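Local coordinates for endoglucanase (Uncultured bacterium, PDB 3X17), which hydrolyses internal beta-1,4-glucosidic bonds of cellulose, as a family 9 glycoside hydrolase with an N-terminal Ig-like domain, at residues 270-276 / 307-311. Numbering follows the deposited sequence.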
loop_
_atom_site.group_PDB
_atom_site.type_symbol
_atom_site.label_atom_id
_atom_site.label_comp_id
_atom_site.label_asym_id
_atom_site.label_seq_id
_atom_site.Cartn_x
_atom_site.Cartn_y
_atom_site.Cartn_z
ATOM N N ILE A 270 3.916 -23.048 10.363
ATOM C CA ILE A 270 3.716 -22.846 8.938
ATOM C C ILE A 270 2.231 -22.737 8.569
ATOM O O ILE A 270 1.350 -23.256 9.265
ATOM C CB ILE A 270 4.358 -23.941 8.092
ATOM C CG1 ILE A 270 3.730 -25.304 8.396
ATOM C CG2 ILE A 270 5.878 -23.978 8.305
ATOM C CD1 ILE A 270 2.838 -25.878 7.281
ATOM N N THR A 271 2.011 -22.235 7.355
ATOM C CA THR A 271 0.700 -22.078 6.784
ATOM C C THR A 271 0.889 -22.285 5.275
ATOM O O THR A 271 1.954 -21.958 4.732
ATOM C CB THR A 271 0.268 -20.646 7.070
ATOM O OG1 THR A 271 -0.683 -20.607 8.145
ATOM C CG2 THR A 271 -0.190 -19.956 5.869
ATOM N N THR A 272 -0.092 -22.902 4.615
ATOM C CA THR A 272 -0.045 -23.067 3.163
ATOM C C THR A 272 -0.257 -21.763 2.394
ATOM O O THR A 272 0.383 -21.572 1.377
ATOM C CB THR A 272 -1.040 -24.137 2.659
ATOM O OG1 THR A 272 -2.330 -23.893 3.239
ATOM C CG2 THR A 272 -0.565 -25.522 3.078
ATOM N N GLN A 273 -1.131 -20.863 2.867
ATOM C CA GLN A 273 -1.232 -19.529 2.234
ATOM C C GLN A 273 0.089 -18.760 2.231
ATOM O O GLN A 273 0.445 -18.132 1.240
ATOM C CB GLN A 273 -2.390 -18.670 2.801
ATOM C CG GLN A 273 -2.310 -18.344 4.290
ATOM C CD GLN A 273 -1.719 -16.966 4.577
ATOM O OE1 GLN A 273 -1.226 -16.279 3.667
ATOM N NE2 GLN A 273 -1.721 -16.572 5.855
ATOM N N ASP A 274 0.809 -18.798 3.348
ATOM C CA ASP A 274 2.107 -18.157 3.422
ATOM C C ASP A 274 3.073 -18.841 2.471
ATOM O O ASP A 274 3.900 -18.176 1.834
ATOM C CB ASP A 274 2.671 -18.153 4.854
ATOM C CG ASP A 274 1.940 -17.177 5.776
ATOM O OD1 ASP A 274 1.841 -15.981 5.417
ATOM O OD2 ASP A 274 1.505 -17.598 6.887
ATOM N N THR A 275 3.020 -20.171 2.421
ATOM C CA THR A 275 3.929 -20.917 1.578
ATOM C C THR A 275 3.712 -20.518 0.090
ATOM O O THR A 275 4.664 -20.220 -0.656
ATOM C CB THR A 275 3.730 -22.441 1.809
ATOM O OG1 THR A 275 4.008 -22.763 3.185
ATOM C CG2 THR A 275 4.631 -23.249 0.916
ATOM N N ALA A 276 2.446 -20.389 -0.291
ATOM C CA ALA A 276 2.076 -20.045 -1.677
ATOM C C ALA A 276 2.366 -18.555 -1.988
ATOM O O ALA A 276 2.945 -18.239 -3.026
ATOM C CB ALA A 276 0.576 -20.362 -1.905
ATOM N N ALA A 307 8.801 -24.723 -2.325
ATOM C CA ALA A 307 7.507 -24.368 -1.780
ATOM C C ALA A 307 6.328 -24.959 -2.561
ATOM O O ALA A 307 5.360 -25.425 -1.976
ATOM C CB ALA A 307 7.378 -22.861 -1.705
ATOM N N TRP A 308 6.373 -24.892 -3.885
ATOM C CA TRP A 308 5.321 -25.520 -4.656
ATOM C C TRP A 308 5.317 -27.050 -4.485
ATOM O O TRP A 308 4.261 -27.663 -4.533
ATOM C CB TRP A 308 5.408 -25.171 -6.139
ATOM C CG TRP A 308 4.223 -25.717 -6.891
ATOM C CD1 TRP A 308 4.150 -26.896 -7.569
ATOM C CD2 TRP A 308 2.912 -25.148 -6.928
ATOM N NE1 TRP A 308 2.895 -27.069 -8.074
ATOM C CE2 TRP A 308 2.105 -26.019 -7.680
ATOM C CE3 TRP A 308 2.361 -23.945 -6.452
ATOM C CZ2 TRP A 308 0.765 -25.737 -7.970
ATOM C CZ3 TRP A 308 1.021 -23.669 -6.726
ATOM C CH2 TRP A 308 0.233 -24.577 -7.453
ATOM N N ARG A 309 6.485 -27.668 -4.313
ATOM C CA ARG A 309 6.527 -29.118 -4.073
ATOM C C ARG A 309 5.786 -29.452 -2.777
ATOM O O ARG A 309 4.927 -30.344 -2.732
ATOM C CB ARG A 309 7.967 -29.605 -3.969
ATOM C CG ARG A 309 8.519 -30.171 -5.258
ATOM C CD ARG A 309 10.041 -30.269 -5.208
ATOM N NE ARG A 309 10.580 -29.505 -6.328
ATOM C CZ ARG A 309 11.614 -28.678 -6.267
ATOM N NH1 ARG A 309 12.345 -28.586 -5.168
ATOM N NH2 ARG A 309 11.974 -28.015 -7.359
ATOM N N PHE A 310 6.051 -28.660 -1.746
ATOM C CA PHE A 310 5.279 -28.774 -0.518
ATOM C C PHE A 310 3.775 -28.621 -0.744
ATOM O O PHE A 310 3.001 -29.431 -0.252
ATOM C CB PHE A 310 5.751 -27.792 0.551
ATOM C CG PHE A 310 5.053 -27.972 1.860
ATOM C CD1 PHE A 310 5.514 -28.914 2.785
ATOM C CD2 PHE A 310 3.895 -27.262 2.144
ATOM C CE1 PHE A 310 4.829 -29.131 3.973
ATOM C CE2 PHE A 310 3.231 -27.442 3.350
ATOM C CZ PHE A 310 3.686 -28.401 4.258
ATOM N N LEU A 311 3.355 -27.545 -1.412
ATOM C CA LEU A 311 1.921 -27.335 -1.670
ATOM C C LEU A 311 1.243 -28.462 -2.461
ATOM O O LEU A 311 0.081 -28.756 -2.240
ATOM C CB LEU A 311 1.661 -26.003 -2.380
ATOM C CG LEU A 311 2.013 -24.751 -1.588
ATOM C CD1 LEU A 311 2.234 -23.604 -2.557
ATOM C CD2 LEU A 311 0.871 -24.457 -0.587
#
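Leu311 and Thr275 make the largest shares of this contact, and no hydrogen bond crosses it. The apolar packing centres on the forked end of Leu311. Leu311 CD1 lies against Ala276 CB at 3.7 Å, while Leu311 CD2 meets Thr272 CB at 3.8 Å. Thr275 offers its methyl. Chi1 of -61° sets OG1 beside the backbone N and turns CG2 anti to it. Thr275 CG2 reaches Ala307 CB at 3.8 Å and Leu311 CG at 3.9 Å. Phe310 adds its ring: Ile270 CD1 approaches Phe310 CZ obliquely at 4.0 Å, and Thr272 CG2 sits at the ring edge, near its plane.

The threonine hydroxyls are satisfied away from the interface. Thr275 OG1 bonds back to Thr271 O at 2.7 Å, tilted 27° from the carbonyl plane. Thr275 N reaches the same oxygen from the opposite face, so two donors grip it. Val243 N also bonds Thr275 OG1, and Thr272 OG1 is held by Asp336 and Ile317 N. A serine in place of Thr275 would probably open a gap beside Ala307 and Leu311, because the methyl that fills it would be lost.

The contact joins the start of helix 272-288, just after strand 265-271, to the end of helix 294-312. The two helical segments run roughly antiparallel, at 145°, consistent with consecutive helices of the (alpha/alpha)6 barrel. Helix 337-351 packs against Thr272 and Ala276, and strand 243-249 touches Ile270. Ala276 rests on Asp339, a calcium ligand, so the contact lies beside that site.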